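Local coordinates for protein nucleoporin NUP82 (Chaetomium thermophilum, PDB 5CWW) that serves as a structural constituent of the nuclear pore complex and probably docks transport factors, this chain being the N-terminal beta-propeller part of the protein, at residues B[11-16]-B[583-588]; B[566-571]-B[576-581]; B[550-555]-B[588-593]; B[508-513]-B[560-565]; B[55-60]-B[140-145]. All coordinates share one frame; numbering follows the deposited sequence.

Contact 1 (B[11-16]-B[583-588]); sequences WLNEPA and TDPIAL
L12 and P585 meet where the two ends of the chain come together to close a beta-propeller, and the pair is a good example of how a circular fold is sealed. F7, near the N-terminus, is hydrogen-bonded through its backbone to A587 in the closing strand 585-589, an arrangement consistent with the 'velcro' closure of propellers. Beyond F7 the chain leaves the strand, runs through a short 3-10 turn, and lays residues 12 and 13 back over the side of the strand that carries P585 and A587.

The apolar part of the contact rests on L12. Its CG sits beside the backbone N (chi1 -73°), and from there branch CD1 reaches the methyl CB of A587 at 3.8 Å. Nearer the backbone, L12 CB stands 4.2 Å from CG of the P585 ring. I586 and L588, whose side chains leave the other side of the strand, pack on F553 of the neighbouring sheet. Behind L12, the W11 ring has L12 CG about 3.5 Å above one face, toward the rim, while W11 itself rests on K73 and W76 of helix 69-77.

Polar atoms set the shape of the N-terminal segment. A16 N donates to N13 O at 2.9 Å across a turn that contains the cis peptide before P15, as in a type VI turn. L12 O is hydrogen-bonded to H19 ND1, and the same oxygen lies 3.3 Å from P585 CG.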
# COMPACT_ATOMS: atom_id res chain seq x y z
N TRP B 11 1.47 36.10 8.72
CA TRP B 11 2.83 35.87 8.25
C TRP B 11 2.90 34.72 7.23
O TRP B 11 3.99 34.30 6.84
CB TRP B 11 3.78 35.60 9.43
CG TRP B 11 3.35 34.51 10.36
CD1 TRP B 11 2.53 34.64 11.44
CD2 TRP B 11 3.72 33.13 10.30
NE1 TRP B 11 2.36 33.42 12.06
CE2 TRP B 11 3.09 32.48 11.38
CE3 TRP B 11 4.54 32.38 9.44
CZ2 TRP B 11 3.24 31.12 11.62
CZ3 TRP B 11 4.68 31.03 9.68
CH2 TRP B 11 4.04 30.41 10.76
N LEU B 12 1.74 34.23 6.82
CA LEU B 12 1.66 33.24 5.74
C LEU B 12 0.75 33.75 4.62
O LEU B 12 0.55 33.06 3.62
CB LEU B 12 1.15 31.90 6.26
CG LEU B 12 2.11 31.07 7.12
CD1 LEU B 12 1.43 29.80 7.61
CD2 LEU B 12 3.38 30.72 6.35
N ASN B 13 0.20 34.95 4.79
CA ASN B 13 -0.63 35.58 3.77
C ASN B 13 0.09 36.75 3.12
O ASN B 13 0.90 37.42 3.74
CB ASN B 13 -1.95 36.05 4.37
CG ASN B 13 -2.77 34.91 4.95
OD1 ASN B 13 -3.29 35.01 6.07
ND2 ASN B 13 -2.90 33.83 4.20
N GLU B 14 -0.23 36.99 1.85
CA GLU B 14 0.35 38.09 1.09
C GLU B 14 0.13 39.42 1.82
O GLU B 14 -0.92 39.61 2.44
CB GLU B 14 -0.27 38.14 -0.31
CG GLU B 14 0.56 38.87 -1.36
CD GLU B 14 -0.00 38.72 -2.76
OE1 GLU B 14 0.43 39.48 -3.65
OE2 GLU B 14 -0.86 37.83 -2.97
N PRO B 15 1.10 40.34 1.77
CA PRO B 15 2.40 40.30 1.07
C PRO B 15 3.55 39.75 1.92
O PRO B 15 4.70 40.10 1.68
CB PRO B 15 2.63 41.77 0.72
CG PRO B 15 2.04 42.50 1.88
CD PRO B 15 0.86 41.68 2.34
N ALA B 16 3.24 38.90 2.90
CA ALA B 16 4.29 38.30 3.72
C ALA B 16 5.15 37.36 2.88
O ALA B 16 4.66 36.77 1.91
CB ALA B 16 3.68 37.55 4.90
N THR B 583 -3.41 27.88 -4.46
CA THR B 583 -2.84 29.22 -4.38
C THR B 583 -2.52 29.67 -2.95
O THR B 583 -1.51 30.33 -2.72
CB THR B 583 -3.78 30.25 -5.01
OG1 THR B 583 -4.99 30.34 -4.23
CG2 THR B 583 -4.13 29.87 -6.44
N ASP B 584 -3.39 29.31 -2.01
CA ASP B 584 -3.29 29.83 -0.65
C ASP B 584 -3.02 28.75 0.39
O ASP B 584 -3.31 27.58 0.16
CB ASP B 584 -4.58 30.57 -0.29
CG ASP B 584 -4.98 31.58 -1.34
OD1 ASP B 584 -4.08 32.20 -1.93
OD2 ASP B 584 -6.20 31.76 -1.57
N PRO B 585 -2.46 29.14 1.55
CA PRO B 585 -2.17 28.18 2.62
C PRO B 585 -3.34 27.99 3.57
O PRO B 585 -4.29 28.77 3.57
CB PRO B 585 -1.00 28.83 3.35
CG PRO B 585 -1.25 30.29 3.21
CD PRO B 585 -1.93 30.48 1.87
N ILE B 586 -3.26 26.93 4.37
CA ILE B 586 -4.23 26.66 5.42
C ILE B 586 -3.46 26.23 6.66
O ILE B 586 -2.91 25.14 6.71
CB ILE B 586 -5.24 25.57 5.02
CG1 ILE B 586 -6.02 26.01 3.78
CG2 ILE B 586 -6.21 25.28 6.17
CD1 ILE B 586 -6.91 24.93 3.19
N ALA B 587 -3.42 27.11 7.66
CA ALA B 587 -2.71 26.85 8.90
C ALA B 587 -3.61 27.10 10.10
O ALA B 587 -3.78 28.24 10.54
CB ALA B 587 -1.46 27.71 8.99
N LEU B 588 -4.19 26.03 10.63
CA LEU B 588 -5.14 26.11 11.73
C LEU B 588 -4.52 25.59 13.03
O LEU B 588 -4.09 24.44 13.11
CB LEU B 588 -6.40 25.32 11.39
CG LEU B 588 -7.05 25.72 10.06
CD1 LEU B 588 -8.21 24.80 9.72
CD2 LEU B 588 -7.51 27.17 10.09

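Contact 2 (B[566-571]-B[576-581]); sequences TSIDDP and FILSAT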
# COMPACT_ATOMS: atom_id res chain seq x y z
N THR B 566 -0.68 18.25 7.11
CA THR B 566 0.61 17.99 7.74
C THR B 566 0.59 18.50 9.17
O THR B 566 0.50 19.70 9.40
CB THR B 566 1.76 18.65 6.96
OG1 THR B 566 1.70 18.26 5.58
CG2 THR B 566 3.11 18.26 7.54
N SER B 567 0.67 17.58 10.12
CA SER B 567 0.62 17.94 11.54
C SER B 567 1.99 18.36 12.04
O SER B 567 3.00 17.70 11.79
CB SER B 567 0.09 16.76 12.37
OG SER B 567 -0.13 17.15 13.71
N ILE B 568 2.01 19.48 12.77
CA ILE B 568 3.25 20.03 13.32
C ILE B 568 3.05 20.41 14.78
O ILE B 568 2.08 21.07 15.13
CB ILE B 568 3.73 21.26 12.53
CG1 ILE B 568 3.65 20.97 11.03
CG2 ILE B 568 5.14 21.65 12.97
CD1 ILE B 568 4.35 21.99 10.13
N ASP B 569 3.98 19.98 15.63
CA ASP B 569 3.94 20.30 17.05
C ASP B 569 5.30 20.82 17.50
O ASP B 569 6.14 20.07 17.99
CB ASP B 569 3.54 19.08 17.88
CG ASP B 569 3.41 19.40 19.36
OD1 ASP B 569 3.02 20.54 19.70
OD2 ASP B 569 3.69 18.51 20.20
N ASP B 570 5.50 22.12 17.33
CA ASP B 570 6.75 22.77 17.69
C ASP B 570 6.58 23.56 18.99
O ASP B 570 5.52 24.14 19.22
CB ASP B 570 7.21 23.70 16.56
CG ASP B 570 8.47 24.46 16.90
OD1 ASP B 570 9.57 23.94 16.65
OD2 ASP B 570 8.36 25.59 17.43
N PRO B 571 7.61 23.57 19.85
CA PRO B 571 7.49 24.30 21.12
C PRO B 571 7.35 25.82 20.94
O PRO B 571 6.73 26.46 21.78
CB PRO B 571 8.79 23.96 21.85
CG PRO B 571 9.73 23.53 20.79
CD PRO B 571 8.89 22.83 19.78
N PHE B 576 -0.35 22.71 15.33
CA PHE B 576 -1.28 23.10 14.27
C PHE B 576 -1.23 22.16 13.07
O PHE B 576 -0.35 21.31 12.96
CB PHE B 576 -0.99 24.53 13.81
CG PHE B 576 0.37 24.70 13.19
CD1 PHE B 576 1.51 24.75 13.98
CD2 PHE B 576 0.51 24.84 11.82
CE1 PHE B 576 2.76 24.91 13.41
CE2 PHE B 576 1.76 25.01 11.25
CZ PHE B 576 2.88 25.05 12.05
N ILE B 577 -2.20 22.33 12.18
CA ILE B 577 -2.25 21.60 10.92
C ILE B 577 -1.87 22.52 9.78
O ILE B 577 -2.22 23.70 9.78
CB ILE B 577 -3.65 21.03 10.65
CG1 ILE B 577 -4.06 20.09 11.78
CG2 ILE B 577 -3.70 20.29 9.32
CD1 ILE B 577 -5.53 19.97 11.88
N LEU B 578 -1.18 21.96 8.79
CA LEU B 578 -0.81 22.70 7.60
C LEU B 578 -1.38 22.02 6.36
O LEU B 578 -1.19 20.82 6.15
CB LEU B 578 0.71 22.83 7.49
CG LEU B 578 1.23 23.66 6.32
CD1 LEU B 578 0.80 25.11 6.45
CD2 LEU B 578 2.75 23.55 6.24
N SER B 579 -2.11 22.78 5.55
CA SER B 579 -2.57 22.31 4.25
C SER B 579 -2.45 23.47 3.27
O SER B 579 -1.84 24.49 3.58
CB SER B 579 -4.01 21.80 4.32
OG SER B 579 -4.42 21.24 3.08
N ALA B 580 -3.03 23.31 2.08
CA ALA B 580 -2.95 24.37 1.08
C ALA B 580 -3.89 24.12 -0.09
O ALA B 580 -4.15 22.98 -0.47
CB ALA B 580 -1.52 24.50 0.56
N THR B 581 -4.41 25.21 -0.64
CA THR B 581 -5.14 25.17 -1.90
C THR B 581 -4.13 25.29 -3.03
O THR B 581 -2.92 25.23 -2.79
CB THR B 581 -6.19 26.29 -2.00
OG1 THR B 581 -5.53 27.56 -1.97
CG2 THR B 581 -7.18 26.20 -0.85
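F576 carries its ring in the crowded position, between its own backbone N and carbonyl carbon (chi1 64°), and this swings the ring across to I568 on the partner strand. There I568 has CG2 anti to its backbone N and CG1 beside it (chi1 -46°), and the two side chains run side by side in the same direction. I568 CB lies over one face of the ring, 4.2 Å from the F576 ring centroid and offset toward the rim, a CH-pi contact. CD1 of I568 touches the same ring at CZ, 3.9 Å away.

Beneath the side chains is a regular antiparallel hairpin. The hydrogen-bonded pair I568-F576 closes with I568 N to F576 O at 3.0 Å and F576 N to I568 O at 2.9 Å. The second such pair, T566-L578, has T566 N to L578 O at 2.8 Å and L578 N to T566 O at 2.9 Å. Between them S567 and I577 form the non-hydrogen-bonded pair, with their side chains on the opposite face of the sheet, against Y503 of strand 501-506. The face with T566, I568, F576 and L578 turns to I49, R51 and L69.

The hairpin thus satisfies the backbone N and O of T566, I568, F576 and L578, while its mostly apolar faces pack on their neighbours, the hydroxyls of S567 and S579 being bonded to nearby loops at A496 N and A563 O.

Contact 3 (B[550-555]-B[588-593]); sequences DRIFTQ and LFFETP
I552 and L588 bring together two adjacent blades of the beta-propeller, strand 548-554 on the outer side of one sheet and strand 585-589 of the next. Here the two segments meet through apolar contacts of their side chains, with no hydrogen bond across them.

The first segment enters as an edge strand, with D550 hydrogen-bonded by backbone to Y512 and R551 turned to the far side, where it forms a salt bridge with E483. At I552 the strand makes a classic beta bulge, I552 and F553 both facing I510, and two successive side chains consequently lean toward the next blade. I552 holds CG1 between its backbone N and carbonyl carbon (chi1 62°), which leaves CG2 beside the N. That methyl meets the F590 ring at its edge, in the ring plane, 3.9 Å from CZ, and the two side chains cross at about a right angle. The other branch of I552 extends to CD1, 4.3 Å from L588 CD1.

F553 follows with its ring anti to the backbone N; the ring meets F7, from the N-terminal end of the chain, edge to face, and packs also on L562. Its CB is what faces the second segment. A single methyl thus serves both bulge residues: L588 CD1 sits 3.5 Å from I552 O and 3.8 Å from F553 CB.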
# COMPACT_ATOMS: atom_id res chain seq x y z
N ASP B 550 -14.14 15.63 14.29
CA ASP B 550 -14.56 17.02 14.19
C ASP B 550 -13.96 17.67 12.95
O ASP B 550 -12.76 17.57 12.71
CB ASP B 550 -14.15 17.79 15.44
CG ASP B 550 -14.64 19.23 15.42
OD1 ASP B 550 -15.81 19.47 15.77
OD2 ASP B 550 -13.84 20.12 15.05
N ARG B 551 -14.80 18.34 12.17
CA ARG B 551 -14.33 19.05 11.00
C ARG B 551 -13.68 20.36 11.40
O ARG B 551 -14.25 21.15 12.15
CB ARG B 551 -15.46 19.31 10.02
CG ARG B 551 -15.00 20.07 8.79
CD ARG B 551 -15.96 19.92 7.63
NE ARG B 551 -16.15 18.53 7.23
CZ ARG B 551 -16.74 18.17 6.10
NH1 ARG B 551 -16.88 16.89 5.81
NH2 ARG B 551 -17.19 19.09 5.26
N ILE B 552 -12.47 20.58 10.90
CA ILE B 552 -11.68 21.76 11.23
C ILE B 552 -11.75 22.80 10.12
O ILE B 552 -11.54 23.99 10.36
CB ILE B 552 -10.22 21.38 11.50
CG1 ILE B 552 -9.60 20.77 10.24
CG2 ILE B 552 -10.15 20.39 12.65
CD1 ILE B 552 -8.14 20.58 10.34
N PHE B 553 -12.04 22.34 8.91
CA PHE B 553 -12.00 23.20 7.73
C PHE B 553 -12.93 22.69 6.64
O PHE B 553 -13.03 21.48 6.41
CB PHE B 553 -10.58 23.30 7.19
CG PHE B 553 -10.48 24.05 5.89
CD1 PHE B 553 -10.51 25.43 5.86
CD2 PHE B 553 -10.35 23.37 4.69
CE1 PHE B 553 -10.42 26.12 4.67
CE2 PHE B 553 -10.26 24.05 3.49
CZ PHE B 553 -10.29 25.43 3.48
N THR B 554 -13.60 23.62 5.98
CA THR B 554 -14.48 23.31 4.86
C THR B 554 -14.23 24.26 3.70
O THR B 554 -14.23 25.48 3.88
CB THR B 554 -15.96 23.39 5.27
OG1 THR B 554 -16.16 22.68 6.50
CG2 THR B 554 -16.86 22.81 4.19
N GLN B 555 -14.02 23.70 2.52
CA GLN B 555 -13.83 24.49 1.31
C GLN B 555 -15.19 24.72 0.65
O GLN B 555 -15.94 23.77 0.44
CB GLN B 555 -12.86 23.80 0.36
CG GLN B 555 -12.48 24.63 -0.85
CD GLN B 555 -11.28 24.08 -1.60
OE1 GLN B 555 -10.61 24.80 -2.34
NE2 GLN B 555 -11.00 22.79 -1.43
N LEU B 588 -4.19 26.03 10.63
CA LEU B 588 -5.14 26.11 11.73
C LEU B 588 -4.52 25.59 13.03
O LEU B 588 -4.09 24.44 13.11
CB LEU B 588 -6.40 25.32 11.39
CG LEU B 588 -7.05 25.72 10.06
CD1 LEU B 588 -8.21 24.80 9.72
CD2 LEU B 588 -7.51 27.17 10.09
N PHE B 589 -4.50 26.45 14.05
CA PHE B 589 -3.80 26.17 15.30
C PHE B 589 -4.73 25.63 16.39
O PHE B 589 -5.91 25.99 16.45
CB PHE B 589 -3.11 27.44 15.80
CG PHE B 589 -1.93 27.85 14.96
CD1 PHE B 589 -2.11 28.30 13.66
CD2 PHE B 589 -0.64 27.79 15.47
CE1 PHE B 589 -1.02 28.68 12.88
CE2 PHE B 589 0.45 28.17 14.70
CZ PHE B 589 0.25 28.61 13.41
N PHE B 590 -4.19 24.77 17.24
CA PHE B 590 -4.94 24.16 18.34
C PHE B 590 -4.32 24.45 19.70
O PHE B 590 -4.97 24.29 20.73
CB PHE B 590 -5.03 22.65 18.14
CG PHE B 590 -5.69 22.25 16.86
CD1 PHE B 590 -7.07 22.24 16.75
CD2 PHE B 590 -4.92 21.91 15.77
CE1 PHE B 590 -7.67 21.88 15.56
CE2 PHE B 590 -5.52 21.55 14.58
CZ PHE B 590 -6.89 21.53 14.48
N GLU B 591 -3.05 24.86 19.70
CA GLU B 591 -2.35 25.13 20.94
C GLU B 591 -1.09 25.95 20.69
O GLU B 591 -0.16 25.50 20.03
CB GLU B 591 -1.98 23.81 21.63
CG GLU B 591 -1.40 23.96 23.02
CD GLU B 591 -1.10 22.62 23.67
OE1 GLU B 591 -1.00 21.62 22.93
OE2 GLU B 591 -0.98 22.57 24.91
N THR B 592 -1.09 27.17 21.23
CA THR B 592 0.05 28.07 21.12
C THR B 592 0.81 28.09 22.45
O THR B 592 0.26 27.69 23.48
CB THR B 592 -0.39 29.49 20.75
OG1 THR B 592 -1.33 29.97 21.72
CG2 THR B 592 -1.03 29.51 19.37
N PRO B 593 2.07 28.54 22.43
CA PRO B 593 2.85 28.63 23.68
C PRO B 593 2.20 29.54 24.71
O PRO B 593 2.42 29.34 25.91
CB PRO B 593 4.19 29.20 23.21
CG PRO B 593 4.27 28.88 21.77
CD PRO B 593 2.87 28.93 21.26

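Contact 4 (B[508-513]-B[560-565]); sequences AGITYI and SPLAAA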
# COMPACT_ATOMS: atom_id res chain seq x y z
N ALA B 508 -13.31 18.74 -0.21
CA ALA B 508 -14.45 19.30 0.50
C ALA B 508 -14.02 19.91 1.83
O ALA B 508 -14.63 20.88 2.30
CB ALA B 508 -15.51 18.24 0.72
N GLY B 509 -12.99 19.34 2.44
CA GLY B 509 -12.48 19.85 3.71
C GLY B 509 -11.57 18.88 4.44
O GLY B 509 -11.22 17.82 3.92
N ILE B 510 -11.18 19.26 5.65
CA ILE B 510 -10.28 18.46 6.48
C ILE B 510 -10.97 18.05 7.77
O ILE B 510 -11.72 18.84 8.36
CB ILE B 510 -8.98 19.23 6.81
CG1 ILE B 510 -8.31 19.72 5.53
CG2 ILE B 510 -8.02 18.35 7.61
CD1 ILE B 510 -7.12 20.64 5.75
N THR B 511 -10.71 16.82 8.21
CA THR B 511 -11.32 16.28 9.42
C THR B 511 -10.29 15.70 10.38
O THR B 511 -9.40 14.95 9.97
CB THR B 511 -12.35 15.18 9.09
OG1 THR B 511 -13.38 15.72 8.24
CG2 THR B 511 -13.00 14.62 10.35
N TYR B 512 -10.42 16.04 11.66
CA TYR B 512 -9.61 15.46 12.72
C TYR B 512 -10.32 14.26 13.32
O TYR B 512 -11.53 14.30 13.54
CB TYR B 512 -9.32 16.50 13.81
CG TYR B 512 -8.68 15.93 15.06
CD1 TYR B 512 -7.31 15.73 15.13
CD2 TYR B 512 -9.45 15.61 16.17
CE1 TYR B 512 -6.72 15.21 16.27
CE2 TYR B 512 -8.87 15.10 17.32
CZ TYR B 512 -7.50 14.90 17.36
OH TYR B 512 -6.91 14.39 18.49
N ILE B 513 -9.57 13.19 13.56
CA ILE B 513 -10.13 11.96 14.13
C ILE B 513 -9.21 11.48 15.25
O ILE B 513 -7.99 11.57 15.14
CB ILE B 513 -10.27 10.84 13.07
CG1 ILE B 513 -11.21 11.27 11.95
CG2 ILE B 513 -10.76 9.55 13.71
CD1 ILE B 513 -11.16 10.38 10.72
N SER B 560 -10.99 23.02 -5.84
CA SER B 560 -9.54 22.92 -5.68
C SER B 560 -9.17 21.82 -4.69
O SER B 560 -9.66 21.82 -3.56
CB SER B 560 -8.96 24.25 -5.22
OG SER B 560 -7.71 24.07 -4.58
N PRO B 561 -8.29 20.89 -5.09
CA PRO B 561 -7.88 19.86 -4.14
C PRO B 561 -6.96 20.42 -3.06
O PRO B 561 -6.22 21.38 -3.32
CB PRO B 561 -7.14 18.85 -5.01
CG PRO B 561 -6.59 19.66 -6.13
CD PRO B 561 -7.60 20.74 -6.39
N LEU B 562 -7.00 19.84 -1.87
CA LEU B 562 -6.18 20.29 -0.76
C LEU B 562 -4.97 19.38 -0.59
O LEU B 562 -5.08 18.16 -0.72
CB LEU B 562 -6.99 20.34 0.53
CG LEU B 562 -8.27 21.19 0.50
CD1 LEU B 562 -8.98 21.12 1.84
CD2 LEU B 562 -7.96 22.63 0.12
N ALA B 563 -3.82 19.98 -0.31
CA ALA B 563 -2.64 19.22 0.05
C ALA B 563 -2.93 18.43 1.33
O ALA B 563 -3.55 18.95 2.25
CB ALA B 563 -1.44 20.13 0.24
N ALA B 564 -2.49 17.17 1.36
CA ALA B 564 -2.70 16.32 2.52
C ALA B 564 -2.22 17.03 3.78
O ALA B 564 -1.12 17.58 3.82
CB ALA B 564 -1.96 15.00 2.35
N ALA B 565 -3.07 17.01 4.81
CA ALA B 565 -2.79 17.71 6.06
C ALA B 565 -1.45 17.27 6.65
O ALA B 565 -1.13 16.09 6.68
CB ALA B 565 -3.91 17.46 7.06
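I510 overlaps L562 from the middle of its side chain, CG1 standing 4.0 Å from L562 CD1, and the two side chains approach each other at a slant. Each has its leading branch beside its own backbone N, with chi1 of -55° in both. The other branch of I510, the methyl CG2, is anti to the backbone N and faces A565, whose CB is 4.2 Å away. One isoleucine thus spans two anchor points on a segment that has no regular structure of its own.

L562 CD1 reaches further, to the bare backbone of G509, where it lies 4.2 Å from CA. The contact is wholly apolar and buried, and polar groups close by hold the irregular segment in place. A565 N is hydrogen-bonded to T505 OG1, A563 O to S579 OG, and S560 O to Q555 NE2. L562 rests also on F553 and T505, and A565 on Y503 and I577.

Segment 560-565, which packs on I510 through L562 and A565, is the link between the last strand of one sheet, 548-554, and the first of the next, 566-570. Such a connection, from the outer strand of a blade to the inner strand of its neighbour, is characteristic of a beta-propeller.

Contact 5 (B[55-60]-B[140-145]); sequences EIFVAC and CILPDS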
# COMPACT_ATOMS: atom_id res chain seq x y z
N GLU B 55 10.78 23.20 9.24
CA GLU B 55 10.94 23.35 7.79
C GLU B 55 9.84 22.60 7.05
O GLU B 55 9.40 21.54 7.49
CB GLU B 55 12.31 22.82 7.34
CG GLU B 55 13.50 23.57 7.91
CD GLU B 55 14.82 23.05 7.36
OE1 GLU B 55 14.80 22.16 6.48
OE2 GLU B 55 15.89 23.53 7.80
N ILE B 56 9.41 23.15 5.92
CA ILE B 56 8.43 22.48 5.07
C ILE B 56 8.85 22.54 3.61
O ILE B 56 9.57 23.45 3.19
CB ILE B 56 7.02 23.08 5.22
CG1 ILE B 56 6.99 24.55 4.79
CG2 ILE B 56 6.54 22.94 6.66
CD1 ILE B 56 5.60 25.13 4.67
N PHE B 57 8.39 21.56 2.84
CA PHE B 57 8.67 21.47 1.41
C PHE B 57 7.34 21.41 0.67
O PHE B 57 6.55 20.50 0.89
CB PHE B 57 9.52 20.25 1.09
CG PHE B 57 10.85 20.24 1.80
CD1 PHE B 57 10.94 19.83 3.13
CD2 PHE B 57 12.00 20.63 1.15
CE1 PHE B 57 12.15 19.82 3.78
CE2 PHE B 57 13.22 20.62 1.80
CZ PHE B 57 13.30 20.22 3.12
N VAL B 58 7.10 22.40 -0.20
CA VAL B 58 5.81 22.55 -0.86
C VAL B 58 5.94 22.39 -2.37
O VAL B 58 6.52 23.24 -3.05
CB VAL B 58 5.19 23.93 -0.55
CG1 VAL B 58 3.79 24.03 -1.14
CG2 VAL B 58 5.16 24.17 0.96
N ALA B 59 5.39 21.30 -2.89
CA ALA B 59 5.41 21.05 -4.32
C ALA B 59 4.41 21.94 -5.04
O ALA B 59 3.23 21.97 -4.70
CB ALA B 59 5.11 19.58 -4.60
N CYS B 60 4.90 22.69 -6.02
CA CYS B 60 4.06 23.52 -6.87
C CYS B 60 4.46 23.32 -8.32
O CYS B 60 5.35 23.99 -8.83
CB CYS B 60 4.18 24.99 -6.46
SG CYS B 60 3.65 25.30 -4.76
N CYS B 140 15.52 13.26 -3.56
CA CYS B 140 16.25 14.50 -3.33
C CYS B 140 17.10 14.39 -2.08
O CYS B 140 16.60 14.13 -0.99
CB CYS B 140 15.28 15.67 -3.20
SG CYS B 140 16.11 17.27 -2.93
N ILE B 141 18.40 14.59 -2.25
CA ILE B 141 19.31 14.70 -1.12
C ILE B 141 19.13 16.09 -0.53
O ILE B 141 19.62 17.08 -1.08
CB ILE B 141 20.78 14.48 -1.53
CG1 ILE B 141 20.92 13.22 -2.38
CG2 ILE B 141 21.68 14.41 -0.31
CD1 ILE B 141 20.34 11.97 -1.74
N LEU B 142 18.42 16.16 0.59
CA LEU B 142 18.05 17.45 1.17
C LEU B 142 19.28 18.25 1.57
O LEU B 142 20.22 17.70 2.14
CB LEU B 142 17.12 17.24 2.37
CG LEU B 142 15.78 16.59 2.03
CD1 LEU B 142 14.96 16.34 3.29
CD2 LEU B 142 14.99 17.46 1.05
N PRO B 143 19.29 19.55 1.25
CA PRO B 143 20.49 20.36 1.50
C PRO B 143 20.62 20.83 2.94
O PRO B 143 19.67 20.70 3.72
CB PRO B 143 20.29 21.55 0.57
CG PRO B 143 18.81 21.74 0.56
CD PRO B 143 18.21 20.36 0.66
N ASP B 144 21.78 21.37 3.28
CA ASP B 144 22.01 21.94 4.60
C ASP B 144 21.04 23.09 4.82
O ASP B 144 20.75 23.85 3.89
CB ASP B 144 23.46 22.40 4.74
CG ASP B 144 23.90 22.54 6.18
OD1 ASP B 144 23.07 22.92 7.03
OD2 ASP B 144 25.09 22.26 6.47
N SER B 145 20.55 23.23 6.05
CA SER B 145 19.60 24.28 6.37
C SER B 145 20.22 25.68 6.30
O SER B 145 19.51 26.68 6.25
CB SER B 145 19.01 24.05 7.77
OG SER B 145 18.35 22.79 7.83
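From E55 to F57 the chain runs 144° away from the direction of L142 to S145, with CA atoms of E55 and S145 8.8 Å apart, so side chains alone bridge the gap. At one end the bridge is polar. E55 extends fully beyond CG (chi2 -177°) and receives a hydrogen bond from S145: S145 OG donates to E55 OE2 at 2.6 Å, and OE2 accepts with its syn lone pair, on the side of the other carboxylate oxygen. That second oxygen, OE1, is held by a salt bridge to R52 NE and a hydrogen bond from W66 NE1. The carboxylate is therefore gripped at both oxygens, and the arginine probably favours its charged form. R52 also donates from NH2 to P143 O, tying strand 49-52 to the same loop.

The other end is apolar. The F57 ring and L142 come from opposite directions, and the methyl CD2 of L142 lies obliquely against the ring, 3.7 Å from CE2 and 3.8 Å from CZ. W66 stacks on the F57 ring, while M122 packs on both F57 and L142.

The two segments belong to consecutive four-stranded sheets, 49-110 and 119-162, and this mix of apolar packing and a polar bridge joins them as successive blades of the beta-propeller.

Four of the five contacts gather around the blade that closes the propeller. Contact 2 is its hairpin, and contacts 1 and 3 share L588 on its third strand; the centres of contacts 2 and 3 lie about 9 Å apart, and those of contacts 3 and 4, joined by neighbouring strands 509-514 and 548-554, about 11 Å. Contact 5 lies between the first two blades, its centre about 16 Å from that of contact 2, where L578 packs on I56. Along the chain contact 5 closes first, then 4, then 2, all within the span of contact 1, while contact 3 alternates with contacts 1 and 4. The C-terminal sheet is thus fixed on both faces, completing the ring.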